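Orotidine 5'-phosphate decarboxylase (Sulfolobus solfataricus, PDB 4DBD) probably catalyses the decarboxylation of orotidine 5'-monophosphate to uridine 5'-monophosphate, the last step of de novo UMP biosynthesis. Local coordinates at residues 172-186 / 200-212. Residues are numbered along the deposited sequence; the frame is centred on the assembly and turned at random.
Sequences SYGDAVCAGADYEII and LRTINKIIEDKVM
Tyr173 lays one face of its ring over Ile203, whose CG1 stands 4.2 Å from the ring centroid and 3° off its normal, a CH-pi contact. Ile203 CG1 lies beside the backbone N (chi1 -69°), which leaves CG2, on the other branch, to meet Ile186 CD1 of the last barrel strand at 3.7 Å. Along the C-terminal helix, Ile206 CG2 reaches Tyr173 CB, while Ile207 sets its CG1 against the N and CA of Gly174 and brings CD1 to 4.0 Å from Glu184 OE1. Gly174, the N-cap of helix 175-179, has its CA 4.5 Å from Ile207 CA; its positive phi (98°) by itself calls for glycine, and Lys210 CD crowds the same spot. Buried Glu184 binds Gly174 N through the syn lone pair of OE1 (2.9 Å) and Val177 N through the anti lone pair of OE2 (3.0 Å). Lys210, bent at chi2 and chi4, curls back to donate from NZ to Tyr173 O, though the modelled 2.5 Å is doubtfully short. Thus the closing helix of this TIM barrel packs on the predicted substrate-binding loop through isoleucine side chains against the Tyr173 ring. The N-H groups that open helix 175-179 would probably stabilise the Glu184 carboxylate as an anion.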
loop_
_atom_site.group_PDB
_atom_site.type_symbol
_atom_site.label_atom_id
_atom_site.label_comp_id
_atom_site.label_asym_id
_atom_site.label_seq_id
_atom_site.Cartn_x
_atom_site.Cartn_y
_atom_site.Cartn_z
ATOM N N SER A 172 21.846 13.491 0.098
ATOM C CA SER A 172 22.532 14.586 -0.598
ATOM C C SER A 172 22.522 14.324 -2.102
ATOM O O SER A 172 22.988 13.284 -2.544
ATOM C CB SER A 172 23.968 14.709 -0.108
ATOM O OG SER A 172 24.665 15.722 -0.818
ATOM N N TYR A 173 22.004 15.274 -2.885
ATOM C CA TYR A 173 21.709 15.017 -4.299
ATOM C C TYR A 173 22.881 14.450 -5.077
ATOM O O TYR A 173 23.967 15.043 -5.102
ATOM C CB TYR A 173 21.193 16.280 -4.996
ATOM C CG TYR A 173 20.160 16.997 -4.181
ATOM C CD1 TYR A 173 18.881 16.471 -4.030
ATOM C CD2 TYR A 173 20.462 18.188 -3.545
ATOM C CE1 TYR A 173 17.933 17.123 -3.272
ATOM C CE2 TYR A 173 19.517 18.851 -2.788
ATOM C CZ TYR A 173 18.264 18.320 -2.652
ATOM O OH TYR A 173 17.324 18.979 -1.893
ATOM N N GLY A 174 22.645 13.314 -5.727
ATOM C CA GLY A 174 23.635 12.681 -6.574
ATOM C C GLY A 174 24.384 11.557 -5.888
ATOM O O GLY A 174 25.053 10.763 -6.550
ATOM N N ASP A 175 24.271 11.479 -4.565
ATOM C CA ASP A 175 25.002 10.453 -3.813
ATOM C C ASP A 175 24.500 9.050 -4.108
ATOM O O ASP A 175 25.270 8.083 -4.053
ATOM C CB ASP A 175 24.932 10.694 -2.298
ATOM C CG ASP A 175 25.828 11.834 -1.833
ATOM O OD1 ASP A 175 26.539 12.444 -2.662
ATOM O OD2 ASP A 175 25.822 12.109 -0.620
ATOM N N ALA A 176 23.206 8.931 -4.389
ATOM C CA ALA A 176 22.628 7.627 -4.678
ATOM C C ALA A 176 23.073 7.156 -6.052
ATOM O O ALA A 176 23.517 6.018 -6.212
ATOM C CB ALA A 176 21.117 7.671 -4.581
ATOM N N VAL A 177 22.971 8.038 -7.042
ATOM C CA VAL A 177 23.498 7.722 -8.358
ATOM C C VAL A 177 24.977 7.332 -8.273
ATOM O O VAL A 177 25.382 6.330 -8.848
ATOM C CB VAL A 177 23.295 8.866 -9.355
ATOM C CG1 VAL A 177 23.935 8.517 -10.689
ATOM C CG2 VAL A 177 21.802 9.123 -9.536
ATOM N N CYS A 178 25.778 8.096 -7.533
ATOM C CA CYS A 178 27.199 7.759 -7.439
ATOM C C CYS A 178 27.423 6.397 -6.772
ATOM O O CYS A 178 28.349 5.677 -7.136
ATOM C CB CYS A 178 28.008 8.876 -6.765
ATOM S SG CYS A 178 28.163 10.372 -7.787
ATOM N N ALA A 179 26.546 6.021 -5.840
ATOM C CA ALA A 179 26.636 4.712 -5.189
ATOM C C ALA A 179 26.190 3.547 -6.079
ATOM O O ALA A 179 26.436 2.384 -5.750
ATOM C CB ALA A 179 25.847 4.704 -3.883
ATOM N N GLY A 180 25.511 3.845 -7.185
ATOM C CA GLY A 180 25.141 2.799 -8.120
ATOM C C GLY A 180 23.704 2.835 -8.598
ATOM O O GLY A 180 23.302 1.996 -9.407
ATOM N N ALA A 181 22.931 3.804 -8.116
ATOM C CA ALA A 181 21.541 3.939 -8.556
ATOM C C ALA A 181 21.472 4.518 -9.970
ATOM O O ALA A 181 22.359 5.248 -10.402
ATOM C CB ALA A 181 20.754 4.802 -7.578
ATOM N N ASP A 182 20.403 4.200 -10.691
ATOM C CA ASP A 182 20.192 4.785 -12.005
ATOM C C ASP A 182 19.534 6.163 -11.925
ATOM O O ASP A 182 19.953 7.100 -12.596
ATOM C CB ASP A 182 19.355 3.846 -12.872
ATOM C CG ASP A 182 20.089 2.574 -13.196
ATOM O OD1 ASP A 182 21.042 2.645 -14.001
ATOM O OD2 ASP A 182 19.743 1.515 -12.635
ATOM N N TYR A 183 18.512 6.269 -11.084
ATOM C CA TYR A 183 17.732 7.481 -10.953
ATOM C C TYR A 183 17.486 7.803 -9.491
ATOM O O TYR A 183 17.415 6.899 -8.648
ATOM C CB TYR A 183 16.396 7.313 -11.689
ATOM C CG TYR A 183 16.608 6.939 -13.124
ATOM C CD1 TYR A 183 17.005 7.888 -14.061
ATOM C CD2 TYR A 183 16.420 5.630 -13.548
ATOM C CE1 TYR A 183 17.208 7.533 -15.389
ATOM C CE2 TYR A 183 16.625 5.264 -14.858
ATOM C CZ TYR A 183 17.019 6.216 -15.775
ATOM O OH TYR A 183 17.221 5.835 -17.084
ATOM N N GLU A 184 17.381 9.094 -9.197
ATOM C CA GLU A 184 17.006 9.554 -7.867
ATOM C C GLU A 184 15.588 10.093 -7.833
ATOM O O GLU A 184 15.186 10.909 -8.673
ATOM C CB GLU A 184 18.008 10.598 -7.340
ATOM C CG GLU A 184 19.232 9.945 -6.729
ATOM C CD GLU A 184 20.320 10.936 -6.318
ATOM O OE1 GLU A 184 20.020 12.098 -5.950
ATOM O OE2 GLU A 184 21.490 10.533 -6.371
ATOM N N ILE A 185 14.824 9.608 -6.860
ATOM C CA ILE A 185 13.454 10.051 -6.665
ATOM C C ILE A 185 13.439 11.197 -5.677
ATOM O O ILE A 185 13.895 11.059 -4.542
ATOM C CB ILE A 185 12.598 8.919 -6.122
ATOM C CG1 ILE A 185 12.501 7.816 -7.178
ATOM C CG2 ILE A 185 11.211 9.441 -5.732
ATOM C CD1 ILE A 185 12.088 6.473 -6.646
ATOM N N ILE A 186 12.903 12.323 -6.120
ATOM C CA ILE A 186 12.935 13.557 -5.356
ATOM C C ILE A 186 11.550 14.181 -5.333
ATOM O O ILE A 186 10.917 14.373 -6.381
ATOM C CB ILE A 186 13.971 14.531 -5.956
ATOM C CG1 ILE A 186 15.316 13.813 -6.097
ATOM C CG2 ILE A 186 14.103 15.781 -5.089
ATOM C CD1 ILE A 186 16.386 14.610 -6.804
ATOM N N LEU A 200 14.509 22.034 -9.643
ATOM C CA LEU A 200 14.862 20.898 -10.481
ATOM C C LEU A 200 16.115 21.184 -11.313
ATOM O O LEU A 200 16.997 20.343 -11.415
ATOM C CB LEU A 200 13.687 20.463 -11.375
ATOM C CG LEU A 200 14.018 19.421 -12.456
ATOM C CD1 LEU A 200 14.554 18.102 -11.877
ATOM C CD2 LEU A 200 12.788 19.163 -13.338
ATOM N N ARG A 201 16.215 22.372 -11.906
ATOM C CA ARG A 201 17.395 22.672 -12.720
ATOM C C ARG A 201 18.682 22.696 -11.875
ATOM O O ARG A 201 19.721 22.186 -12.286
ATOM C CB ARG A 201 17.198 23.976 -13.512
ATOM C CG ARG A 201 15.993 23.916 -14.456
ATOM C CD ARG A 201 15.945 25.029 -15.515
ATOM N NE ARG A 201 15.300 24.515 -16.729
ATOM C CZ ARG A 201 14.436 25.181 -17.499
ATOM N NH1 ARG A 201 14.078 26.429 -17.215
ATOM N NH2 ARG A 201 13.928 24.582 -18.567
ATOM N N THR A 202 18.597 23.277 -10.685
ATOM C CA THR A 202 19.735 23.345 -9.776
ATOM C C THR A 202 20.172 21.939 -9.343
ATOM O O THR A 202 21.361 21.599 -9.370
ATOM C CB THR A 202 19.373 24.185 -8.547
ATOM O OG1 THR A 202 19.014 25.518 -8.957
ATOM C CG2 THR A 202 20.534 24.236 -7.565
ATOM N N ILE A 203 19.195 21.118 -8.961
ATOM C CA ILE A 203 19.452 19.731 -8.568
ATOM C C ILE A 203 20.035 18.919 -9.722
ATOM O O ILE A 203 20.960 18.125 -9.531
ATOM C CB ILE A 203 18.159 19.061 -8.067
ATOM C CG1 ILE A 203 17.731 19.687 -6.731
ATOM C CG2 ILE A 203 18.337 17.542 -7.972
ATOM C CD1 ILE A 203 16.308 19.362 -6.328
ATOM N N ASN A 204 19.490 19.102 -10.919
ATOM C CA ASN A 204 20.058 18.460 -12.092
ATOM C C ASN A 204 21.528 18.833 -12.255
ATOM O O ASN A 204 22.367 17.965 -12.526
ATOM C CB ASN A 204 19.269 18.808 -13.361
ATOM C CG ASN A 204 18.028 17.949 -13.535
ATOM O OD1 ASN A 204 17.948 16.836 -13.007
ATOM N ND2 ASN A 204 17.054 18.461 -14.285
ATOM N N LYS A 205 21.843 20.115 -12.082
ATOM C CA LYS A 205 23.236 20.559 -12.193
ATOM C C LYS A 205 24.118 19.885 -11.146
ATOM O O LYS A 205 25.205 19.405 -11.457
ATOM C CB LYS A 205 23.350 22.084 -12.066
ATOM C CG LYS A 205 22.733 22.866 -13.219
ATOM C CD LYS A 205 22.992 24.356 -13.038
ATOM C CE LYS A 205 22.008 25.201 -13.831
ATOM N NZ LYS A 205 21.508 26.327 -12.992
ATOM N N ILE A 206 23.649 19.864 -9.900
ATOM C CA ILE A 206 24.382 19.209 -8.817
ATOM C C ILE A 206 24.677 17.755 -9.152
ATOM O O ILE A 206 25.788 17.251 -8.939
ATOM C CB ILE A 206 23.595 19.268 -7.490
ATOM C CG1 ILE A 206 23.557 20.706 -6.961
ATOM C CG2 ILE A 206 24.221 18.345 -6.449
ATOM C CD1 ILE A 206 22.502 20.940 -5.881
ATOM N N ILE A 207 23.676 17.071 -9.684
ATOM C CA ILE A 207 23.824 15.658 -9.976
ATOM C C ILE A 207 24.803 15.400 -11.118
ATOM O O ILE A 207 25.652 14.518 -11.012
ATOM C CB ILE A 207 22.458 15.004 -10.268
ATOM C CG1 ILE A 207 21.623 14.985 -8.988
ATOM C CG2 ILE A 207 22.647 13.590 -10.818
ATOM C CD1 ILE A 207 20.222 14.444 -9.155
ATOM N N GLU A 208 24.700 16.170 -12.201
ATOM C CA GLU A 208 25.582 15.957 -13.346
ATOM C C GLU A 208 27.032 16.335 -13.033
ATOM O O GLU A 208 27.955 15.886 -13.717
ATOM C CB GLU A 208 25.074 16.681 -14.603
ATOM C CG GLU A 208 24.974 18.195 -14.483
ATOM C CD GLU A 208 25.168 18.905 -15.821
ATOM O OE1 GLU A 208 25.325 18.211 -16.851
ATOM O OE2 GLU A 208 25.175 20.158 -15.845
ATOM N N ASP A 209 27.228 17.153 -11.999
ATOM C CA ASP A 209 28.575 17.446 -11.506
ATOM C C ASP A 209 29.130 16.257 -10.719
ATOM O O ASP A 209 30.240 15.791 -10.980
ATOM C CB ASP A 209 28.581 18.696 -10.624
ATOM C CG ASP A 209 28.399 19.987 -11.417
ATOM O OD1 ASP A 209 28.617 19.980 -12.649
ATOM O OD2 ASP A 209 28.043 21.017 -10.799
ATOM N N LYS A 210 28.347 15.783 -9.753
ATOM C CA LYS A 210 28.702 14.615 -8.950
ATOM C C LYS A 210 28.946 13.372 -9.801
ATOM O O LYS A 210 29.987 12.723 -9.687
ATOM C CB LYS A 210 27.603 14.316 -7.928
ATOM C CG LYS A 210 27.612 15.208 -6.698
ATOM C CD LYS A 210 27.234 14.399 -5.456
ATOM C CE LYS A 210 26.978 15.303 -4.260
ATOM N NZ LYS A 210 25.976 16.377 -4.556
ATOM N N VAL A 211 27.972 13.036 -10.641
ATOM C CA VAL A 211 28.095 11.912 -11.561
ATOM C C VAL A 211 29.448 11.949 -12.257
ATOM O O VAL A 211 30.033 10.912 -12.565
ATOM C CB VAL A 211 26.976 11.936 -12.628
ATOM C CG1 VAL A 211 27.432 11.255 -13.910
ATOM C CG2 VAL A 211 25.707 11.293 -12.090
ATOM N N MET A 212 29.940 13.160 -12.495
ATOM C CA MET A 212 31.218 13.349 -13.167
ATOM C C MET A 212 32.304 13.780 -12.181
ATOM O O MET A 212 33.311 13.093 -12.011
ATOM C CB MET A 212 31.074 14.386 -14.281
ATOM C CG MET A 212 29.979 14.066 -15.288
ATOM S SD MET A 212 30.132 12.409 -15.986
ATOM C CE MET A 212 30.813 12.770 -17.606
#